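Local coordinates for conserved hypothetical protein (Streptococcus pneumoniae, PDB 2GK4), which probably couples cysteine to 4'-phosphopantothenate in coenzyme A synthesis, as a CoaB-type synthetase with a Rossmann-like fold, at residues Tyr101-Leu105 / Glu106-Ala110; Lys177-Lys181 / Asn182-Leu186; Asn190-Thr193 / Gln194-Ala197; Ile203-Lys207 / Asn208-Thr212. All blocks are in the same frame, centred on the assembly; numbering follows the deposited sequence. Where two conformers were deposited one is given.

Contact 1 of 4, residues Tyr101-Leu105 / Glu106-Ala110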
loop_
_atom_site.group_PDB
_atom_site.type_symbol
_atom_site.label_atom_id
_atom_site.label_comp_id
_atom_site.label_asym_id
_atom_site.label_seq_id
_atom_site.Cartn_x
_atom_site.Cartn_y
_atom_site.Cartn_z
ATOM N N TYR A 101 1.280 8.370 -15.664
ATOM C CA TYR A 101 0.133 9.201 -16.012
ATOM C C TYR A 101 -1.155 8.454 -15.747
ATOM O O TYR A 101 -1.303 7.302 -16.145
ATOM C CB TYR A 101 0.217 9.575 -17.487
ATOM C CG TYR A 101 -0.821 10.561 -17.964
ATOM C CD1 TYR A 101 -1.808 10.169 -18.859
ATOM C CD2 TYR A 101 -0.795 11.894 -17.551
ATOM C CE1 TYR A 101 -2.763 11.090 -19.337
ATOM C CE2 TYR A 101 -1.742 12.822 -18.030
ATOM C CZ TYR A 101 -2.726 12.402 -18.914
ATOM O OH TYR A 101 -3.670 13.300 -19.414
HETATM N N MSE A 102 -2.081 9.123 -15.068
HETATM C CA MSE A 102 -3.354 8.535 -14.679
HETATM C C MSE A 102 -4.464 9.387 -15.277
HETATM O O MSE A 102 -4.475 10.605 -15.103
HETATM C CB MSE A 102 -3.466 8.546 -13.151
HETATM C CG MSE A 102 -4.863 8.334 -12.580
HETATM SE SE MSE A 102 -5.162 6.490 -12.145
HETATM C CE MSE A 102 -5.714 5.953 -13.591
ATOM N N THR A 103 -5.387 8.764 -15.992
ATOM C CA THR A 103 -6.439 9.529 -16.674
ATOM C C THR A 103 -7.749 8.732 -16.790
ATOM O O THR A 103 -7.821 7.593 -16.354
ATOM C CB THR A 103 -5.955 10.036 -18.067
ATOM O OG1 THR A 103 -6.812 11.080 -18.541
ATOM C CG2 THR A 103 -5.917 8.907 -19.092
ATOM N N GLY A 104 -8.774 9.355 -17.371
ATOM C CA GLY A 104 -10.078 8.694 -17.614
ATOM C C GLY A 104 -10.040 7.865 -18.891
ATOM O O GLY A 104 -9.253 8.139 -19.800
ATOM N N LEU A 105 -10.875 6.836 -18.959
ATOM C CA LEU A 105 -10.933 5.980 -20.151
ATOM C C LEU A 105 -11.218 6.766 -21.449
ATOM O O LEU A 105 -10.675 6.426 -22.506
ATOM C CB LEU A 105 -11.987 4.875 -19.977
ATOM C CG LEU A 105 -12.064 3.805 -21.076
ATOM C CD1 LEU A 105 -10.810 2.948 -21.126
ATOM C CD2 LEU A 105 -13.311 2.929 -20.890
ATOM N N GLU A 106 -12.060 7.789 -21.351
ATOM C CA GLU A 106 -12.451 8.603 -22.505
ATOM C C GLU A 106 -11.263 9.295 -23.190
ATOM O O GLU A 106 -11.150 9.251 -24.415
ATOM C CB GLU A 106 -13.544 9.609 -22.116
ATOM C CG GLU A 106 -13.392 10.182 -20.702
ATOM C CD GLU A 106 -14.168 9.404 -19.629
ATOM O OE1 GLU A 106 -15.414 9.561 -19.577
ATOM O OE2 GLU A 106 -13.530 8.670 -18.833
ATOM N N GLU A 107 -10.368 9.900 -22.402
ATOM C CA GLU A 107 -9.122 10.489 -22.944
ATOM C C GLU A 107 -8.274 9.433 -23.666
ATOM O O GLU A 107 -7.715 9.699 -24.737
ATOM C CB GLU A 107 -8.284 11.203 -21.863
ATOM C CG GLU A 107 -7.170 12.085 -22.470
ATOM C CD GLU A 107 -6.091 12.558 -21.477
ATOM O OE1 GLU A 107 -6.238 12.392 -20.258
ATOM O OE2 GLU A 107 -5.082 13.131 -21.936
ATOM N N VAL A 108 -8.172 8.234 -23.090
ATOM C CA VAL A 108 -7.436 7.129 -23.726
ATOM C C VAL A 108 -8.106 6.699 -25.042
ATOM O O VAL A 108 -7.444 6.496 -26.059
ATOM C CB VAL A 108 -7.273 5.916 -22.789
ATOM C CG1 VAL A 108 -6.394 4.818 -23.440
ATOM C CG2 VAL A 108 -6.624 6.372 -21.448
ATOM N N GLN A 109 -9.425 6.572 -25.009
ATOM C CA GLN A 109 -10.183 6.204 -26.203
ATOM C C GLN A 109 -10.018 7.193 -27.362
ATOM O O GLN A 109 -10.036 6.794 -28.535
ATOM C CB GLN A 109 -11.650 6.023 -25.840
ATOM C CG GLN A 109 -11.908 4.646 -25.259
ATOM C CD GLN A 109 -13.340 4.439 -24.785
ATOM O OE1 GLN A 109 -13.945 5.325 -24.176
ATOM N NE2 GLN A 109 -13.884 3.254 -25.060
ATOM N N ALA A 110 -9.859 8.470 -27.032
ATOM C CA ALA A 110 -9.756 9.521 -28.041
ATOM C C ALA A 110 -8.350 9.625 -28.631
ATOM O O ALA A 110 -8.145 10.313 -29.631
ATOM C CB ALA A 110 -10.169 10.846 -27.458
#
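Tyr101 and Glu107 reach toward each other from opposite directions where strand 97-104 turns into helix 105-110. Tyr101 OH lies 2.9 Å from Glu107 OE2 and about as far from OE1, with ring and carboxylate planes 82° apart. The phenol proton may go to either oxygen, and the place of OE1 is doubtful because it crowds Thr103. Glu107 gets this far because CG stands opposite the backbone N (chi1 -167°) and the chain then runs out straight. Behind it the packing is tight: Thr103 CG2 meets Val108 CG2 at 3.5 Å, and Val108 also leans on Val135 of strand 133-140. Leu114 of the second subunit packs on Leu105 and Val108, bringing this buried corner into the dimer interface. Gly104 takes the N-cap position; its O receives a weak bond from Val108 N, at 3.5 Å. One residue on, Gln109 N gives Leu105 O a firmer helical bond of 2.8 Å.

The solvent side is looser. There the exposed Glu106 was modelled in two conformers, and the exposed Gln109 passes Leu105 obliquely, its OE1 3.9 Å from Leu105 CG. Back at the strand, the phenol OH facing both carboxylate oxygens is consistent with Glu107 being an anionic acceptor; a further bond from Lys126 N to OE1 is weak and uncertain.

Contact 2 of 4, residues Lys177-Lys181 / Asn182-Leu186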
loop_
_atom_site.group_PDB
_atom_site.type_symbol
_atom_site.label_atom_id
_atom_site.label_comp_id
_atom_site.label_asym_id
_atom_site.label_seq_id
_atom_site.Cartn_x
_atom_site.Cartn_y
_atom_site.Cartn_z
ATOM N N LYS A 177 19.633 -17.663 -15.562
ATOM C CA LYS A 177 19.634 -16.502 -16.436
ATOM C C LYS A 177 19.876 -15.234 -15.607
ATOM O O LYS A 177 20.657 -14.367 -16.000
ATOM C CB LYS A 177 18.318 -16.431 -17.205
ATOM C CG LYS A 177 18.196 -17.482 -18.349
ATOM C CD LYS A 177 16.883 -17.273 -19.096
ATOM C CE LYS A 177 16.608 -18.392 -20.117
ATOM N NZ LYS A 177 17.825 -18.839 -20.827
ATOM N N SER A 178 19.222 -15.164 -14.446
ATOM C CA SER A 178 19.375 -14.068 -13.488
ATOM C C SER A 178 20.778 -14.012 -12.877
ATOM O O SER A 178 21.364 -12.931 -12.722
ATOM C CB SER A 178 18.315 -14.198 -12.391
ATOM O OG SER A 178 18.519 -13.219 -11.386
ATOM N N LEU A 179 21.330 -15.171 -12.529
ATOM C CA LEU A 179 22.730 -15.245 -12.099
ATOM C C LEU A 179 23.692 -14.553 -13.050
ATOM O O LEU A 179 24.541 -13.761 -12.622
ATOM C CB LEU A 179 23.151 -16.707 -11.955
ATOM C CG LEU A 179 23.238 -17.325 -10.576
ATOM C CD1 LEU A 179 24.658 -17.492 -10.154
ATOM C CD2 LEU A 179 22.564 -16.456 -9.616
ATOM N N ILE A 180 23.533 -14.842 -14.338
ATOM C CA ILE A 180 24.389 -14.293 -15.399
ATOM C C ILE A 180 24.152 -12.797 -15.605
ATOM O O ILE A 180 25.097 -12.022 -15.652
ATOM C CB ILE A 180 24.250 -15.123 -16.728
ATOM C CG1 ILE A 180 25.365 -16.161 -16.837
ATOM C CG2 ILE A 180 24.349 -14.243 -17.987
ATOM C CD1 ILE A 180 25.613 -17.020 -15.591
ATOM N N LYS A 181 22.888 -12.410 -15.682
ATOM C CA LYS A 181 22.476 -11.027 -15.898
ATOM C C LYS A 181 22.967 -10.107 -14.771
ATOM O O LYS A 181 23.280 -8.941 -15.023
ATOM C CB LYS A 181 20.948 -10.964 -15.992
ATOM C CG LYS A 181 20.351 -9.732 -16.667
ATOM C CD LYS A 181 18.816 -9.775 -16.616
ATOM C CE LYS A 181 18.141 -8.918 -17.718
ATOM N NZ LYS A 181 18.290 -9.497 -19.106
ATOM N N ASN A 182 23.056 -10.634 -13.545
ATOM C CA ASN A 182 23.402 -9.809 -12.374
ATOM C C ASN A 182 24.794 -10.051 -11.831
ATOM O O ASN A 182 25.194 -9.452 -10.820
ATOM C CB ASN A 182 22.379 -10.031 -11.256
ATOM C CG ASN A 182 21.011 -9.505 -11.613
ATOM O OD1 ASN A 182 20.852 -8.328 -11.915
ATOM N ND2 ASN A 182 20.013 -10.370 -11.573
ATOM N N GLN A 183 25.536 -10.942 -12.485
ATOM C CA GLN A 183 26.792 -11.442 -11.928
ATOM C C GLN A 183 26.607 -11.823 -10.467
ATOM O O GLN A 183 27.500 -11.618 -9.614
ATOM C CB GLN A 183 27.911 -10.410 -12.057
ATOM C CG GLN A 183 28.041 -9.825 -13.426
ATOM C CD GLN A 183 29.097 -8.748 -13.472
ATOM O OE1 GLN A 183 30.262 -8.996 -13.146
ATOM N NE2 GLN A 183 28.698 -7.539 -13.878
ATOM N N ALA A 184 25.435 -12.377 -10.167
ATOM C CA ALA A 184 25.151 -12.819 -8.830
ATOM C C ALA A 184 25.898 -14.100 -8.624
ATOM O O ALA A 184 26.204 -14.838 -9.588
ATOM C CB ALA A 184 23.624 -13.020 -8.612
ATOM N N ASP A 185 26.145 -14.360 -7.358
ATOM C CA ASP A 185 26.906 -15.468 -6.911
ATOM C C ASP A 185 25.955 -16.667 -6.663
ATOM O O ASP A 185 26.269 -17.829 -6.951
ATOM C CB ASP A 185 27.643 -14.984 -5.677
ATOM C CG ASP A 185 28.758 -13.962 -6.020
ATOM O OD1 ASP A 185 28.537 -12.696 -6.234
ATOM O OD2 ASP A 185 29.889 -14.466 -6.092
ATOM N N LEU A 186 24.752 -16.336 -6.215
ATOM C CA LEU A 186 23.771 -17.287 -5.747
ATOM C C LEU A 186 22.418 -16.659 -5.972
ATOM O O LEU A 186 22.228 -15.478 -5.661
ATOM C CB LEU A 186 23.966 -17.551 -4.254
ATOM C CG LEU A 186 22.867 -18.317 -3.510
ATOM C CD1 LEU A 186 22.762 -19.760 -4.090
ATOM C CD2 LEU A 186 23.192 -18.369 -1.989
HETATM O O HOH W 1 25.673 -7.178 -13.579
#
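Ala184 folds back onto Leu179 in a Schellman motif that ends helix 168-182, with Gln183 at positive phi (46°) making the reversal. Two backbone bonds define it. Ala184 N reaches Leu179 O, five residues back, at 3.0 Å, in the carbonyl plane and on a lone pair. Inside that loop Gln183 N points at Ile180 O, a weak bond at 3.4 Å. One step earlier, Asn182 N still makes an ordinary helical bond to Ser178 O at 3.0 Å.

Among side-chain polar contacts, Asn182 ND2 straddles Ser178: it lies 3.1 Å from Ser178 O and 3.2 Å from Ser178 OG, both weak bonds with bent geometry. Ser178 O thus has backbone and amide donors of the same residue. Gln183 points outward; its NE2 hydrogen-bonds Glu150 of helix 145-151 and a water that also leans weakly on Lys181 O. Asp185 turns to strand 156-163, where, in the conformer given, its OD1 takes the amide of Leu157.

The apolar part is the hydrophobic contact that usually accompanies this cap, between the residues joined by the outer bond. The branches of Leu179 divide here: CD1 is placed tightly, and doubtfully, against the carbonyl of Ala184, while CD2 runs close to the backbone of Leu186 and lies against Ala184 CB at 3.7 Å.

Contact 3 of 4, residues Asn190-Thr193 / Gln194-Ala197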
loop_
_atom_site.group_PDB
_atom_site.type_symbol
_atom_site.label_atom_id
_atom_site.label_comp_id
_atom_site.label_asym_id
_atom_site.label_seq_id
_atom_site.Cartn_x
_atom_site.Cartn_y
_atom_site.Cartn_z
ATOM N N ASN A 190 12.340 -19.821 -5.758
ATOM C CA ASN A 190 11.201 -20.431 -5.087
ATOM C C ASN A 190 9.905 -20.196 -5.837
ATOM O O ASN A 190 9.817 -19.279 -6.664
ATOM C CB ASN A 190 11.138 -20.024 -3.608
ATOM C CG ASN A 190 11.001 -18.485 -3.369
ATOM O OD1 ASN A 190 10.422 -18.096 -2.361
ATOM N ND2 ASN A 190 11.573 -17.646 -4.223
ATOM N N ASP A 191 8.920 -21.045 -5.542
ATOM C CA ASP A 191 7.639 -21.067 -6.232
ATOM C C ASP A 191 6.627 -20.712 -5.150
ATOM O O ASP A 191 6.608 -21.298 -4.053
ATOM C CB ASP A 191 7.388 -22.478 -6.801
ATOM C CG ASP A 191 6.130 -22.582 -7.648
ATOM O OD1 ASP A 191 5.136 -21.840 -7.401
ATOM O OD2 ASP A 191 6.129 -23.453 -8.555
ATOM N N LEU A 192 5.825 -19.692 -5.443
ATOM C CA LEU A 192 4.804 -19.235 -4.532
ATOM C C LEU A 192 3.909 -20.380 -4.038
ATOM O O LEU A 192 3.444 -20.364 -2.887
ATOM C CB LEU A 192 3.927 -18.181 -5.213
ATOM C CG LEU A 192 2.928 -17.473 -4.276
ATOM C CD1 LEU A 192 3.656 -16.656 -3.200
ATOM C CD2 LEU A 192 2.065 -16.572 -5.133
ATOM N N THR A 193 3.677 -21.355 -4.904
ATOM C CA THR A 193 2.734 -22.436 -4.607
ATOM C C THR A 193 3.374 -23.492 -3.707
ATOM O O THR A 193 2.701 -24.416 -3.274
ATOM C CB THR A 193 2.186 -23.121 -5.899
ATOM O OG1 THR A 193 3.230 -23.881 -6.521
ATOM C CG2 THR A 193 1.629 -22.102 -6.883
ATOM N N GLN A 194 4.659 -23.343 -3.391
ATOM C CA GLN A 194 5.341 -24.306 -2.526
ATOM C C GLN A 194 5.770 -23.661 -1.208
ATOM O O GLN A 194 6.648 -24.157 -0.491
ATOM C CB GLN A 194 6.506 -24.982 -3.285
ATOM C CG GLN A 194 6.027 -25.706 -4.565
ATOM C CD GLN A 194 5.131 -26.941 -4.315
ATOM O OE1 GLN A 194 4.256 -27.274 -5.139
ATOM N NE2 GLN A 194 5.342 -27.611 -3.196
ATOM N N ILE A 195 5.076 -22.578 -0.855
ATOM C CA ILE A 195 5.287 -21.892 0.414
ATOM C C ILE A 195 4.001 -22.064 1.256
ATOM O O ILE A 195 2.874 -21.913 0.746
ATOM C CB ILE A 195 5.554 -20.370 0.193
ATOM C CG1 ILE A 195 6.800 -20.148 -0.686
ATOM C CG2 ILE A 195 5.653 -19.639 1.554
ATOM C CD1 ILE A 195 7.045 -18.660 -1.097
ATOM N N SER A 196 4.164 -22.382 2.533
ATOM C CA SER A 196 3.016 -22.588 3.420
ATOM C C SER A 196 3.365 -22.106 4.815
ATOM O O SER A 196 4.407 -21.456 5.012
ATOM C CB SER A 196 2.619 -24.072 3.463
ATOM O OG SER A 196 3.549 -24.817 4.239
ATOM N N ALA A 197 2.524 -22.445 5.793
ATOM C CA ALA A 197 2.780 -21.982 7.149
ATOM C C ALA A 197 4.006 -22.658 7.762
ATOM O O ALA A 197 4.674 -22.057 8.597
ATOM C CB ALA A 197 1.540 -22.173 8.057
HETATM O O HOH W 2 2.156 -19.389 -0.703
HETATM O O HOH W 3 3.370 -26.246 -7.459
#
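Gln194 N bonds back to Asp191 O at 2.9 Å, a fairly straight bond (N-H...O 160°) whose donor stands above the carbonyl plane, 55° out of it. Ile195 N follows with a weaker bond to Leu192 O, 3.4 Å long. Ile195 CG1 lies 3.6 Å from Asp191 O, and its CD1 ends 3.6 Å from Asn190 OD1. Two waters bridge the turn. One gives protons to both Leu192 O and Ile195 O; another joins Thr193 OG1 to Gln194 OE1, which it meets at 2.7 Å.

What sets the turn is Asp191. Its OD1 accepts from Thr193 N at 2.9 Å, the donor standing above the carboxylate plane. The carboxylate is itself held by backbone amides of Asp165 and Val166, OD1 by the first and OD2 by the second. With CG between backbone N and carbonyl carbon (chi1 60°), the Asn190 amide leans toward Ile195; its ND2 bonds Lys161 O and its OD1 a glycerol, probably from the crystallisation liquor. An Asx turn thus overlaps a type I beta turn at the C-terminal end of the parallel strand 186-191, the edge where Rossmann-like folds commonly open their ligand pockets.

Contact 4 of 4, residues Ile203-Lys207 / Asn208-Thr212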
loop_
_atom_site.group_PDB
_atom_site.type_symbol
_atom_site.label_atom_id
_atom_site.label_comp_id
_atom_site.label_asym_id
_atom_site.label_seq_id
_atom_site.Cartn_x
_atom_site.Cartn_y
_atom_site.Cartn_z
ATOM N N ILE A 203 15.415 -23.480 -3.836
ATOM C CA ILE A 203 16.569 -24.070 -4.503
ATOM C C ILE A 203 17.638 -23.011 -4.549
ATOM O O ILE A 203 17.435 -21.934 -5.124
ATOM C CB ILE A 203 16.212 -24.540 -5.921
ATOM C CG1 ILE A 203 14.899 -25.372 -5.906
ATOM C CG2 ILE A 203 17.408 -25.258 -6.596
ATOM C CD1 ILE A 203 14.292 -25.588 -7.266
ATOM N N PHE A 204 18.794 -23.333 -3.967
ATOM C CA PHE A 204 19.962 -22.453 -3.998
ATOM C C PHE A 204 20.656 -22.727 -5.327
ATOM O O PHE A 204 21.251 -23.799 -5.516
ATOM C CB PHE A 204 20.883 -22.762 -2.795
ATOM C CG PHE A 204 20.446 -22.117 -1.509
ATOM C CD1 PHE A 204 19.123 -22.231 -1.045
ATOM C CD2 PHE A 204 21.378 -21.423 -0.730
ATOM C CE1 PHE A 204 18.733 -21.632 0.164
ATOM C CE2 PHE A 204 21.013 -20.838 0.484
ATOM C CZ PHE A 204 19.700 -20.946 0.941
ATOM N N VAL A 205 20.470 -21.803 -6.262
ATOM C CA VAL A 205 20.978 -21.919 -7.600
ATOM C C VAL A 205 22.326 -21.193 -7.752
ATOM O O VAL A 205 22.461 -19.932 -7.619
ATOM C CB VAL A 205 19.933 -21.409 -8.658
ATOM C CG1 VAL A 205 20.451 -21.616 -10.077
ATOM C CG2 VAL A 205 18.607 -22.159 -8.507
ATOM N N GLU A 206 23.328 -21.995 -8.073
ATOM C CA GLU A 206 24.602 -21.465 -8.497
ATOM C C GLU A 206 24.881 -21.848 -9.950
ATOM O O GLU A 206 24.123 -22.568 -10.582
ATOM C CB GLU A 206 25.702 -21.966 -7.561
ATOM C CG GLU A 206 25.533 -21.485 -6.129
ATOM C CD GLU A 206 26.436 -22.220 -5.159
ATOM O OE1 GLU A 206 26.482 -23.459 -5.183
ATOM O OE2 GLU A 206 27.101 -21.574 -4.338
ATOM N N LYS A 207 25.993 -21.352 -10.474
ATOM C CA LYS A 207 26.333 -21.533 -11.869
ATOM C C LYS A 207 26.312 -23.007 -12.271
ATOM O O LYS A 207 25.682 -23.376 -13.255
ATOM C CB LYS A 207 27.715 -20.942 -12.100
ATOM C CG LYS A 207 28.131 -20.889 -13.547
ATOM C CD LYS A 207 28.988 -19.649 -13.779
ATOM C CE LYS A 207 30.420 -19.831 -13.291
ATOM N NZ LYS A 207 31.383 -19.163 -14.241
ATOM N N ASN A 208 26.957 -23.844 -11.469
ATOM C CA ASN A 208 27.124 -25.263 -11.787
ATOM C C ASN A 208 26.661 -26.232 -10.698
ATOM O O ASN A 208 26.973 -27.438 -10.767
ATOM C CB ASN A 208 28.607 -25.571 -12.049
ATOM C CG ASN A 208 29.147 -24.908 -13.314
ATOM O OD1 ASN A 208 28.455 -24.784 -14.324
ATOM N ND2 ASN A 208 30.388 -24.464 -13.247
ATOM N N GLN A 209 25.964 -25.746 -9.676
ATOM C CA GLN A 209 25.397 -26.667 -8.704
ATOM C C GLN A 209 24.142 -26.113 -8.089
ATOM O O GLN A 209 23.865 -24.917 -8.176
ATOM C CB GLN A 209 26.379 -27.040 -7.594
ATOM C CG GLN A 209 27.345 -25.964 -7.205
ATOM C CD GLN A 209 28.623 -26.548 -6.644
ATOM O OE1 GLN A 209 29.640 -26.602 -7.329
ATOM N NE2 GLN A 209 28.571 -27.016 -5.397
ATOM N N LEU A 210 23.425 -27.026 -7.456
ATOM C CA LEU A 210 22.155 -26.757 -6.819
ATOM C C LEU A 210 22.146 -27.333 -5.418
ATOM O O LEU A 210 22.804 -28.352 -5.133
ATOM C CB LEU A 210 21.022 -27.459 -7.595
ATOM C CG LEU A 210 20.797 -27.124 -9.073
ATOM C CD1 LEU A 210 19.650 -27.986 -9.593
ATOM C CD2 LEU A 210 20.516 -25.641 -9.292
ATOM N N GLN A 211 21.393 -26.700 -4.531
ATOM C CA GLN A 211 21.081 -27.316 -3.255
ATOM C C GLN A 211 19.629 -26.968 -3.003
ATOM O O GLN A 211 19.145 -25.963 -3.500
ATOM C CB GLN A 211 21.988 -26.795 -2.137
ATOM C CG GLN A 211 21.830 -27.541 -0.789
ATOM C CD GLN A 211 22.989 -27.304 0.180
ATOM O OE1 GLN A 211 24.008 -26.734 -0.184
ATOM N NE2 GLN A 211 22.828 -27.747 1.419
ATOM N N THR A 212 18.931 -27.822 -2.269
ATOM C CA THR A 212 17.528 -27.568 -1.937
ATOM C C THR A 212 17.294 -27.555 -0.456
ATOM O O THR A 212 18.005 -28.221 0.305
ATOM C CB THR A 212 16.567 -28.600 -2.569
ATOM O OG1 THR A 212 16.906 -29.912 -2.082
ATOM C CG2 THR A 212 16.703 -28.613 -4.085
#
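Phe204 and Gln211 form the hydrogen-bonded pair of two antiparallel strands whose short axes lie 4.5 Å apart at 161°. Phe204 N gives to Gln211 O at 2.7 Å, and Gln211 N returns a bond of 3.1 Å to Phe204 O. Toward the turn, Glu206 N meets Gln209 O at 3.0 Å, with Lys207 and Asn208 at the bend. Ile203 with Thr212 and Val205 with Leu210 are the non-hydrogen-bonded pairs.

Those last four side chains share one face, where Leu210 CD2 does most of the touching: it comes 4.0 Å from Val205 CG2 and 4.1 Å from Ile203 CG2, the side chains running side by side. Helix 168-182 lies along this face. On the other, Phe204 swings off from Gln211 toward Leu222 and Leu223 of helix 216-228. Near the bend the Glu206 chain crosses Gln209, setting OE1 close to Gln209 CG in the conformer given, while OE2 makes a salt bridge to Lys226. Sandwiched between the two helices, this is a tight beta hairpin forming the antiparallel margin of the mixed Rossmann-like sheet.

How the contacts relate
Contacts 2, 3 and 4 belong to the Rossmann-like body, whereas contact 1 sits on the two-stranded arm at the subunit interface, its centre about 39 Å from that of contact 2, about 38 Å from that of contact 3 and about 47 Å from that of contact 4. Strand 186-191 ties the other three together: contact 2 leads into it and contact 3 leaves it, their centres about 22 Å apart. Contact 4 lies next door in the sheet, touching contact 2 where Leu186 CD1 comes 3.5 Å from Val205 O. Contacts 3 and 4 do not touch. Of the four, contact 3 meets the bound glycerol, which may mark a pocket.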